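Local coordinates for protein laccase (PDB 3SQR) that oxidises phenolic substrates with molecular oxygen through a set of copper centres, as a multicopper oxidase probably active in lignin breakdown and detoxification of lignin-derived products, at residues Gly220-Leu225 with Ala529-Glu534. Sequence-based numbering, arbitrary orientation.
Sequences GAPPAL and AWHASE. With CU (copper (II) ion), chain D.
Trp530 reaches out from the short helix 529-533 and packs its indole obliquely against two consecutive prolines. Pro223 CD lies above the ring plane, out toward the rim, 3.8 Å from Trp530 CZ2, while Pro222 meets the pyrrole side obliquely, with CB 3.5 Å from Trp530 CD1. Having no backbone N-H that needs a partner, the prolines suit an irregular loop, and their rigid rings offer apolar methylene groups to the indole. The indole nitrogen is served by a bridging water, which lies in the ring plane, accepts from Trp530 NE1 at 2.8 Å and donates to Pro223 O at 2.7 Å, tying the edge of the ring to the loop backbone. A second water can donate to Gly220 O or Glu534 OE1, though other acceptors compete for its protons; at phi 139° a side chain on residue 220 would collide with the preceding carbonyl oxygen, which calls for glycine. Next to the tryptophan, His531 has CG anti to its carbonyl carbon (chi1 -65°) and directs ND1 to the copper at 2.0 Å, while NE2 comes within 4.5 Å of Pro222 CG. His463 and Cys526 complete the protein ligands of this metal. A loop of the second cupredoxin domain packs beside the type 1 copper site of the third, in the three-domain fold of laccases.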
loop_
_atom_site.group_PDB
_atom_site.type_symbol
_atom_site.label_atom_id
_atom_site.label_comp_id
_atom_site.label_asym_id
_atom_site.label_seq_id
_atom_site.Cartn_x
_atom_site.Cartn_y
_atom_site.Cartn_z
ATOM N N GLY A 220 9.125 10.497 -18.388
ATOM C CA GLY A 220 8.856 11.458 -17.300
ATOM C C GLY A 220 7.413 11.643 -16.898
ATOM O O GLY A 220 7.100 12.117 -15.772
ATOM N N ALA A 221 6.502 11.351 -17.803
ATOM C CA ALA A 221 5.101 11.685 -17.569
ATOM C C ALA A 221 4.328 10.367 -17.423
ATOM O O ALA A 221 4.351 9.577 -18.303
ATOM C CB ALA A 221 4.567 12.463 -18.729
ATOM N N PRO A 222 3.623 10.170 -16.305
ATOM C CA PRO A 222 2.771 8.995 -16.212
ATOM C C PRO A 222 1.666 9.091 -17.273
ATOM O O PRO A 222 1.117 10.148 -17.482
ATOM C CB PRO A 222 2.166 9.124 -14.824
ATOM C CG PRO A 222 3.220 9.790 -14.032
ATOM C CD PRO A 222 3.618 10.908 -15.036
ATOM N N PRO A 223 1.399 7.993 -17.977
ATOM C CA PRO A 223 0.278 8.069 -18.915
ATOM C C PRO A 223 -1.094 8.174 -18.246
ATOM O O PRO A 223 -1.268 7.668 -17.138
ATOM C CB PRO A 223 0.361 6.743 -19.668
ATOM C CG PRO A 223 1.035 5.811 -18.757
ATOM C CD PRO A 223 2.073 6.686 -17.988
ATOM N N ALA A 224 -2.033 8.827 -18.919
ATOM C CA ALA A 224 -3.451 8.737 -18.572
ATOM C C ALA A 224 -3.870 7.319 -18.941
ATOM O O ALA A 224 -3.667 6.867 -20.080
ATOM C CB ALA A 224 -4.293 9.739 -19.325
ATOM N N LEU A 225 -4.353 6.582 -17.943
ATOM C CA LEU A 225 -4.819 5.213 -18.200
ATOM C C LEU A 225 -6.253 5.248 -18.619
ATOM O O LEU A 225 -6.988 6.254 -18.476
ATOM C CB LEU A 225 -4.601 4.330 -16.957
ATOM C CG LEU A 225 -3.153 4.251 -16.495
ATOM C CD1 LEU A 225 -2.998 3.322 -15.322
ATOM C CD2 LEU A 225 -2.194 3.875 -17.634
ATOM N N ALA A 529 3.739 3.786 -8.634
ATOM C CA ALA A 529 4.540 2.729 -9.149
ATOM C C ALA A 529 5.577 3.247 -10.129
ATOM O O ALA A 529 6.706 2.784 -10.093
ATOM C CB ALA A 529 3.652 1.597 -9.811
ATOM N N TRP A 530 5.190 4.202 -10.980
ATOM C CA TRP A 530 6.176 4.804 -11.868
ATOM C C TRP A 530 7.330 5.407 -11.108
ATOM O O TRP A 530 8.473 5.212 -11.551
ATOM C CB TRP A 530 5.568 5.853 -12.770
ATOM C CG TRP A 530 4.299 5.453 -13.454
ATOM C CD1 TRP A 530 3.106 6.044 -13.339
ATOM C CD2 TRP A 530 4.141 4.404 -14.420
ATOM N NE1 TRP A 530 2.197 5.452 -14.166
ATOM C CE2 TRP A 530 2.831 4.461 -14.861
ATOM C CE3 TRP A 530 5.030 3.510 -15.035
ATOM C CZ2 TRP A 530 2.340 3.600 -15.843
ATOM C CZ3 TRP A 530 4.555 2.663 -15.982
ATOM C CH2 TRP A 530 3.209 2.717 -16.363
ATOM N N HIS A 531 7.043 6.092 -9.997
ATOM C CA HIS A 531 8.083 6.801 -9.234
ATOM C C HIS A 531 8.981 5.816 -8.525
ATOM O O HIS A 531 10.205 5.960 -8.549
ATOM C CB HIS A 531 7.454 7.782 -8.253
ATOM C CG HIS A 531 6.706 8.892 -8.934
ATOM N ND1 HIS A 531 6.102 9.910 -8.259
ATOM C CD2 HIS A 531 6.443 9.113 -10.250
ATOM C CE1 HIS A 531 5.524 10.730 -9.118
ATOM N NE2 HIS A 531 5.739 10.275 -10.341
ATOM N N ALA A 532 8.399 4.767 -7.970
ATOM C CA ALA A 532 9.196 3.687 -7.412
ATOM C C ALA A 532 10.129 3.097 -8.432
ATOM O O ALA A 532 11.318 2.906 -8.183
ATOM C CB ALA A 532 8.252 2.568 -6.782
ATOM N N SER A 533 9.593 2.808 -9.608
ATOM C CA SER A 533 10.385 2.228 -10.696
ATOM C C SER A 533 11.496 3.185 -11.207
ATOM O O SER A 533 12.597 2.713 -11.617
ATOM C CB SER A 533 9.484 1.859 -11.831
ATOM O OG SER A 533 8.938 0.591 -11.562
ATOM N N GLU A 534 11.218 4.478 -11.083
ATOM C CA GLU A 534 12.147 5.586 -11.364
ATOM C C GLU A 534 13.104 5.896 -10.238
ATOM O O GLU A 534 13.790 6.905 -10.271
ATOM C CB GLU A 534 11.326 6.800 -11.788
ATOM C CG GLU A 534 10.721 6.578 -13.152
ATOM C CD GLU A 534 9.486 7.356 -13.460
ATOM O OE1 GLU A 534 9.112 8.251 -12.688
ATOM O OE2 GLU A 534 8.856 7.058 -14.527
HETATM CU CU CU D . 6.116 9.921 -6.235
HETATM O O HOH W 1 7.293 10.251 -13.333
HETATM O O HOH W 2 -0.332 6.106 -15.079
#